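PtLCIB4 H88A mutant (Phaeodactylum tricornutum, PDB 5B5Z) is an engineered variant of an LCIB-family zinc protein, from a group of beta-carbonic anhydrases that interconvert carbon dioxide and bicarbonate. Local coordinates at residues F87-L92 with D182-Y187; I224-S229 with C262-S267. One frame throughout, in Å; residues are numbered along the deposited sequence.

In the fold
From the N terminus, the chain reaches 87-92, a turn leading into helix 91-99. Interaction 1 closes a loop of 89 residues by bringing 182-187, the start of helix 183-192, onto this turn. That loop carries strand 107-117, helix 140-154 and two zinc ligands, His115 and Cys139. The chain then runs through helix 205-228. Interaction 2 closes a shorter loop of 32 residues between segments 224-229 and 262-267, joining this helix to strand 255-264, with strand 238-247 in between. The two loops follow in series and neither nest nor cross. They meet in space where Pro88 touches Ile224 and Leu92 packs on Glu227.

Interaction 1 (F87-L92 with D182-Y187); sequences FPFGGL and DAQQGY
Phe89 meets Gln184 and Tyr187 where a type I beta turn, Pro88 to Gly91, packs on the first turn of helix 183-192. The tight part is a flat stack. The Gln184 amide lies parallel to the Phe89 ring, with 2° between the planes, and its CD is 3.4 Å from Phe89 CD2. Gln184 CG sits over the ring centre, 3.4 Å from the centroid, in a CH-pi contact. The Gln184 chain is extended beyond CG (chi2 179°), which carries the amide on across the ring toward Phe89 CB. Its OE1 accepts a hydrogen bond from Leu84 N, which fixes which way the amide faces. An alanine in place of Phe89 would probably open a gap beneath the Gln184 amide and take away the ring edge that Tyr187 CB rests on. The looser side is that of Tyr187. This residue is partly exposed, touches the ring at its edge rather than its face, and also packs on Ala183 of the second subunit. Gln184 likewise packs on its own copy there, so the helix side of the contact is part of the dimer interface. On the Tyr187 side the closest approach is from CB, 3.5 Å from Phe89 CE1.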
ATOM      1  N   PHE A  87       8.067   0.238  -6.182  1.00 13.83           N
ATOM      2  CA  PHE A  87       9.282   0.072  -5.375  1.00 13.44           C
ATOM      3  C   PHE A  87       8.962  -0.267  -3.927  1.00 15.12           C
ATOM      4  O   PHE A  87       7.975   0.212  -3.399  1.00 14.84           O
ATOM      5  CB  PHE A  87      10.136   1.332  -5.438  1.00 15.06           C
ATOM      6  CG  PHE A  87      10.818   1.514  -6.760  1.00 14.79           C
ATOM      7  CD1 PHE A  87      12.041   0.909  -7.011  1.00 15.73           C
ATOM      8  CD2 PHE A  87      10.225   2.262  -7.756  1.00 13.82           C
ATOM      9  CE1 PHE A  87      12.665   1.070  -8.244  1.00 14.62           C
ATOM     10  CE2 PHE A  87      10.841   2.424  -8.988  1.00 17.33           C
ATOM     11  CZ  PHE A  87      12.067   1.827  -9.227  1.00 14.92           C
ATOM     12  N   PRO A  88       9.808  -1.100  -3.287  1.00 13.78           N
ATOM     13  CA  PRO A  88       9.591  -1.558  -1.906  1.00 14.82           C
ATOM     14  C   PRO A  88       9.930  -0.488  -0.869  1.00 15.60           C
ATOM     15  O   PRO A  88      10.858  -0.636  -0.085  1.00 16.35           O
ATOM     16  CB  PRO A  88      10.526  -2.774  -1.793  1.00 14.26           C
ATOM     17  CG  PRO A  88      11.649  -2.468  -2.756  1.00 15.67           C
ATOM     18  CD  PRO A  88      10.949  -1.788  -3.923  1.00 16.14           C
ATOM     19  N   PHE A  89       9.140   0.574  -0.852  1.00 12.99           N
ATOM     20  CA  PHE A  89       9.399   1.704   0.014  1.00 12.79           C
ATOM     21  C   PHE A  89       9.259   1.374   1.503  1.00 14.12           C
ATOM     22  O   PHE A  89       9.772   2.110   2.328  1.00 16.06           O
ATOM     23  CB  PHE A  89       8.488   2.866  -0.375  1.00 17.70           C
ATOM     24  CG  PHE A  89       8.921   3.551  -1.635  1.00 15.93           C
ATOM     25  CD1 PHE A  89      10.134   4.211  -1.677  1.00 25.33           C
ATOM     26  CD2 PHE A  89       8.145   3.510  -2.776  1.00 15.60           C
ATOM     27  CE1 PHE A  89      10.555   4.849  -2.828  1.00 24.19           C
ATOM     28  CE2 PHE A  89       8.565   4.148  -3.932  1.00 17.80           C
ATOM     29  CZ  PHE A  89       9.771   4.811  -3.958  1.00 21.00           C
ATOM     30  N   GLY A  90       8.590   0.271   1.841  1.00 15.76           N
ATOM     31  CA  GLY A  90       8.522  -0.165   3.229  1.00 14.87           C
ATOM     32  C   GLY A  90       9.915  -0.434   3.778  1.00 16.02           C
ATOM     33  O   GLY A  90      10.156  -0.312   4.979  1.00 16.42           O
ATOM     34  N   GLY A  91      10.834  -0.806   2.890  1.00 15.38           N
ATOM     35  CA  GLY A  91      12.240  -0.946   3.254  1.00 15.78           C
ATOM     36  C   GLY A  91      12.530  -2.008   4.294  1.00 15.71           C
ATOM     37  O   GLY A  91      11.766  -2.952   4.460  1.00 16.09           O
ATOM     38  N   LEU A  92      13.651  -1.851   4.990  1.00 16.62           N
ATOM     39  CA  LEU A  92      14.080  -2.830   5.982  1.00 17.28           C
ATOM     40  C   LEU A  92      13.066  -3.000   7.110  1.00 15.74           C
ATOM     41  O   LEU A  92      12.780  -4.116   7.522  1.00 16.62           O
ATOM     42  CB  LEU A  92      15.439  -2.429   6.572  1.00 17.09           C
ATOM     43  CG  LEU A  92      16.604  -2.352   5.592  1.00 24.85           C
ATOM     44  CD1 LEU A  92      17.909  -2.102   6.351  1.00 22.97           C
ATOM     45  CD2 LEU A  92      16.691  -3.618   4.766  1.00 26.09           C
ATOM     46  N   ASP A 182       6.903  14.867  -0.880  1.00 19.03           N
ATOM     47  CA  ASP A 182       6.950  14.200  -2.177  1.00 22.51           C
ATOM     48  C   ASP A 182       8.215  13.362  -2.337  1.00 20.63           C
ATOM     49  O   ASP A 182       8.771  13.257  -3.431  1.00 21.41           O
ATOM     50  CB  ASP A 182       6.836  15.225  -3.308  1.00 21.33           C
ATOM     51  CG  ASP A 182       6.216  14.636  -4.556  1.00 22.89           C
ATOM     52  OD1 ASP A 182       5.497  13.626  -4.437  1.00 21.60           O
ATOM     53  OD2 ASP A 182       6.441  15.185  -5.654  1.00 28.89           O
ATOM     54  N   ALA A 183       8.641  12.729  -1.248  1.00 19.03           N
ATOM     55  CA  ALA A 183       9.909  12.005  -1.243  1.00 20.29           C
ATOM     56  C   ALA A 183       9.908  10.741  -2.110  1.00 18.40           C
ATOM     57  O   ALA A 183      10.926  10.412  -2.725  1.00 20.57           O
ATOM     58  CB  ALA A 183      10.304  11.656   0.182  1.00 24.23           C
ATOM     59  N   GLN A 184       8.787  10.025  -2.164  1.00 18.48           N
ATOM     60  CA  GLN A 184       8.744   8.815  -2.982  1.00 20.53           C
ATOM     61  C   GLN A 184       9.023   9.068  -4.455  1.00 18.65           C
ATOM     62  O   GLN A 184       9.789   8.341  -5.088  1.00 21.11           O
ATOM     63  CB  GLN A 184       7.388   8.112  -2.833  1.00 23.50           C
ATOM     64  CG  GLN A 184       7.509   6.893  -1.954  1.00 20.27           C
ATOM     65  CD  GLN A 184       6.222   6.134  -1.713  1.00 14.36           C
ATOM     66  OE1 GLN A 184       5.360   6.002  -2.582  1.00 14.30           O
ATOM     67  NE2 GLN A 184       6.103   5.601  -0.508  1.00 16.64           N
ATOM     68  N   GLN A 185       8.406  10.097  -5.024  1.00 17.80           N
ATOM     69  CA  GLN A 185       8.599  10.327  -6.439  1.00 17.82           C
ATOM     70  C   GLN A 185      10.057  10.720  -6.699  1.00 15.80           C
ATOM     71  O   GLN A 185      10.594  10.409  -7.742  1.00 18.06           O
ATOM     72  CB  GLN A 185       7.644  11.396  -6.967  1.00 17.45           C
ATOM     73  CG  GLN A 185       7.715  11.600  -8.480  1.00 17.30           C
ATOM     74  CD  GLN A 185       7.321  10.369  -9.285  1.00 18.23           C
ATOM     75  OE1 GLN A 185       6.788   9.393  -8.743  1.00 19.24           O
ATOM     76  NE2 GLN A 185       7.584  10.411 -10.583  1.00 17.84           N
ATOM     77  N   GLY A 186      10.679  11.390  -5.738  1.00 19.41           N
ATOM     78  CA  GLY A 186      12.083  11.740  -5.850  1.00 20.00           C
ATOM     79  C   GLY A 186      12.933  10.482  -5.872  1.00 17.49           C
ATOM     80  O   GLY A 186      13.898  10.388  -6.631  1.00 19.63           O
ATOM     81  N   TYR A 187      12.561   9.509  -5.046  1.00 20.49           N
ATOM     82  CA  TYR A 187      13.259   8.228  -5.035  1.00 20.25           C
ATOM     83  C   TYR A 187      13.070   7.490  -6.366  1.00 18.75           C
ATOM     84  O   TYR A 187      13.992   6.837  -6.855  1.00 20.04           O
ATOM     85  CB  TYR A 187      12.773   7.354  -3.871  1.00 21.23           C
ATOM     86  CG  TYR A 187      13.237   7.793  -2.491  1.00 27.22           C
ATOM     87  CD1 TYR A 187      14.545   8.216  -2.271  1.00 34.01           C
ATOM     88  CD2 TYR A 187      12.359   7.789  -1.407  1.00 30.15           C
ATOM     89  CE1 TYR A 187      14.966   8.614  -1.007  1.00 36.34           C
ATOM     90  CE2 TYR A 187      12.767   8.192  -0.144  1.00 30.72           C
ATOM     91  CZ  TYR A 187      14.070   8.599   0.049  1.00 33.86           C
ATOM     92  OH  TYR A 187      14.477   8.998   1.300  1.00 40.98           O
TER

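Interaction 2 (I224-S229 with C262-S267); sequences ILDEGS and CIRDSS
Arg264 reaches from strand 255-264 to helix 205-228, where Leu225 and Asp226 receive its guanidinium on two different sides. The strand is the second of the antiparallel pair 238-247 and 255-264 that follows this helix in the chain. Leu225 lies over a face. Its CB stands 3.6 Å above the guanidinium plane, over the centre, while its CD1 is 3.9 Å from Arg264 CD. Asp226 comes at the edge, its side chain at about a right angle to that of Arg264. Asp226 OD1 lies in the guanidinium plane and accepts a fairly straight bond from Arg264 NH2, at 2.9 Å and 162°. In this salt bridge one carboxylate oxygen faces both terminal nitrogens, NH2 firmly and NH1 weakly. The carboxylate is turned 32° from the guanidinium plane. A bend in the arginine chain at chi3 (52°) brings the group to the helix at this surface site. Further on, the backbone O atoms of Ser229 and Ser266 come to 3.2 Å, two acceptors that are not bonded. Ser266 OG is bonded to Gly234 O. Ser229 OG turns back and donates to Asp226 O at 3.1 Å, from above the carbonyl plane.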
ATOM      1  N   ILE A 224      17.255  -5.565   0.038  1.00 16.00           N
ATOM      2  CA  ILE A 224      16.465  -5.663   1.257  1.00 14.54           C
ATOM      3  C   ILE A 224      16.485  -7.084   1.824  1.00 18.51           C
ATOM      4  O   ILE A 224      16.605  -7.274   3.046  1.00 20.56           O
ATOM      5  CB  ILE A 224      15.010  -5.229   0.997  1.00 15.95           C
ATOM      6  CG1 ILE A 224      14.959  -3.724   0.744  1.00 18.28           C
ATOM      7  CG2 ILE A 224      14.107  -5.575   2.191  1.00 16.35           C
ATOM      8  CD1 ILE A 224      13.615  -3.249   0.184  1.00 15.91           C
ATOM      9  N   LEU A 225      16.367  -8.073   0.943  1.00 17.33           N
ATOM     10  CA  LEU A 225      16.348  -9.466   1.381  1.00 19.63           C
ATOM     11  C   LEU A 225      17.720  -9.860   1.932  1.00 22.54           C
ATOM     12  O   LEU A 225      17.799 -10.603   2.900  1.00 24.74           O
ATOM     13  CB  LEU A 225      15.944 -10.403   0.242  1.00 21.34           C
ATOM     14  CG  LEU A 225      14.560 -10.188  -0.374  1.00 26.54           C
ATOM     15  CD1 LEU A 225      14.261 -11.237  -1.439  1.00 27.48           C
ATOM     16  CD2 LEU A 225      13.509 -10.208   0.696  1.00 27.37           C
ATOM     17  N   ASP A 226      18.790  -9.353   1.320  1.00 21.59           N
ATOM     18  CA  ASP A 226      20.142  -9.626   1.812  1.00 23.52           C
ATOM     19  C   ASP A 226      20.346  -9.017   3.202  1.00 26.01           C
ATOM     20  O   ASP A 226      20.933  -9.647   4.090  1.00 29.34           O
ATOM     21  CB  ASP A 226      21.202  -9.096   0.828  1.00 21.71           C
ATOM     22  CG  ASP A 226      21.258  -9.893  -0.482  1.00 28.98           C
ATOM     23  OD1 ASP A 226      20.644 -10.983  -0.563  1.00 31.07           O
ATOM     24  OD2 ASP A 226      21.918  -9.428  -1.440  1.00 30.74           O
ATOM     25  N   GLU A 227      19.839  -7.804   3.409  1.00 22.86           N
ATOM     26  CA  GLU A 227      19.970  -7.129   4.705  1.00 24.50           C
ATOM     27  C   GLU A 227      19.121  -7.736   5.812  1.00 32.84           C
ATOM     28  O   GLU A 227      19.587  -7.875   6.942  1.00 33.72           O
ATOM     29  CB  GLU A 227      19.593  -5.652   4.587  1.00 24.42           C
ATOM     30  CG  GLU A 227      20.483  -4.848   3.691  1.00 26.10           C
ATOM     31  CD  GLU A 227      21.789  -4.466   4.351  1.00 28.11           C
ATOM     32  OE1 GLU A 227      21.850  -4.453   5.606  1.00 26.04           O
ATOM     33  OE2 GLU A 227      22.739  -4.171   3.607  1.00 30.44           O
ATOM     34  N   GLY A 228      17.872  -8.065   5.492  1.00 28.27           N
ATOM     35  CA  GLY A 228      16.899  -8.449   6.500  1.00 32.94           C
ATOM     36  C   GLY A 228      16.726  -9.946   6.632  1.00 37.26           C
ATOM     37  O   GLY A 228      15.778 -10.415   7.267  1.00 35.64           O
ATOM     38  N   SER A 229      17.648 -10.684   6.018  1.00 39.76           N
ATOM     39  CA  SER A 229      17.722 -12.143   6.110  1.00 43.84           C
ATOM     40  C   SER A 229      17.538 -12.651   7.534  1.00 43.78           C
ATOM     41  O   SER A 229      16.833 -13.634   7.774  1.00 45.54           O
ATOM     42  CB  SER A 229      19.076 -12.623   5.573  1.00 42.25           C
ATOM     43  OG  SER A 229      20.134 -11.872   6.147  1.00 43.73           O
ATOM     44  N   CYS A 262      11.668 -17.792  -7.362  1.00 16.46           N
ATOM     45  CA  CYS A 262      12.681 -18.545  -6.633  1.00 18.28           C
ATOM     46  C   CYS A 262      12.378 -18.592  -5.147  1.00 21.63           C
ATOM     47  O   CYS A 262      11.470 -17.913  -4.661  1.00 19.86           O
ATOM     48  CB  CYS A 262      14.072 -17.934  -6.878  1.00 22.58           C
ATOM     49  SG  CYS A 262      14.323 -16.286  -6.148  1.00 28.56           S
ATOM     50  N   ILE A 263      13.148 -19.405  -4.431  1.00 20.90           N
ATOM     51  CA  ILE A 263      13.010 -19.541  -2.994  1.00 19.49           C
ATOM     52  C   ILE A 263      14.362 -19.326  -2.329  1.00 24.55           C
ATOM     53  O   ILE A 263      15.378 -19.849  -2.787  1.00 25.02           O
ATOM     54  CB  ILE A 263      12.459 -20.921  -2.602  1.00 20.88           C
ATOM     55  CG1 ILE A 263      11.092 -21.167  -3.244  1.00 18.33           C
ATOM     56  CG2 ILE A 263      12.339 -21.021  -1.096  1.00 21.20           C
ATOM     57  CD1 ILE A 263      10.541 -22.564  -2.964  1.00 20.55           C
ATOM     58  N   ARG A 264      14.367 -18.532  -1.265  1.00 21.28           N
ATOM     59  CA  ARG A 264      15.565 -18.284  -0.474  1.00 25.72           C
ATOM     60  C   ARG A 264      15.374 -18.837   0.934  1.00 28.32           C
ATOM     61  O   ARG A 264      14.254 -18.880   1.431  1.00 25.71           O
ATOM     62  CB  ARG A 264      15.871 -16.786  -0.416  1.00 30.91           C
ATOM     63  CG  ARG A 264      16.169 -16.157  -1.770  1.00 31.72           C
ATOM     64  CD  ARG A 264      16.090 -14.629  -1.689  1.00 36.38           C
ATOM     65  NE  ARG A 264      16.906 -14.103  -0.596  1.00 38.59           N
ATOM     66  CZ  ARG A 264      17.943 -13.283  -0.753  1.00 37.00           C
ATOM     67  NH1 ARG A 264      18.292 -12.863  -1.961  1.00 39.09           N
ATOM     68  NH2 ARG A 264      18.622 -12.866   0.306  1.00 31.67           N
ATOM     69  N   ASP A 265      16.461 -19.256   1.581  1.00 33.72           N
ATOM     70  CA  ASP A 265      16.363 -19.745   2.959  1.00 35.17           C
ATOM     71  C   ASP A 265      16.637 -18.629   3.961  1.00 37.59           C
ATOM     72  O   ASP A 265      16.896 -17.490   3.574  1.00 37.36           O
ATOM     73  CB  ASP A 265      17.312 -20.932   3.196  1.00 37.91           C
ATOM     74  CG  ASP A 265      18.779 -20.586   2.974  1.00 41.91           C
ATOM     75  OD1 ASP A 265      19.129 -19.392   2.854  1.00 40.42           O
ATOM     76  OD2 ASP A 265      19.596 -21.530   2.919  1.00 41.55           O
ATOM     77  N   SER A 266      16.588 -18.967   5.249  1.00 39.12           N
ATOM     78  CA  SER A 266      16.720 -17.974   6.314  1.00 43.74           C
ATOM     79  C   SER A 266      18.119 -17.363   6.371  1.00 42.81           C
ATOM     80  O   SER A 266      18.330 -16.360   7.052  1.00 45.31           O
ATOM     81  CB  SER A 266      16.365 -18.596   7.673  1.00 45.13           C
ATOM     82  OG  SER A 266      17.285 -19.612   8.038  1.00 46.17           O
ATOM     83  N   SER A 267      19.063 -17.965   5.652  1.00 41.24           N
ATOM     84  CA  SER A 267      20.428 -17.450   5.588  1.00 42.57           C
ATOM     85  C   SER A 267      20.689 -16.635   4.325  1.00 44.36           C
ATOM     86  O   SER A 267      21.819 -16.224   4.072  1.00 45.36           O
ATOM     87  CB  SER A 267      21.439 -18.597   5.672  1.00 44.08           C
ATOM     88  OG  SER A 267      21.114 -19.491   6.719  1.00 48.63           O
TER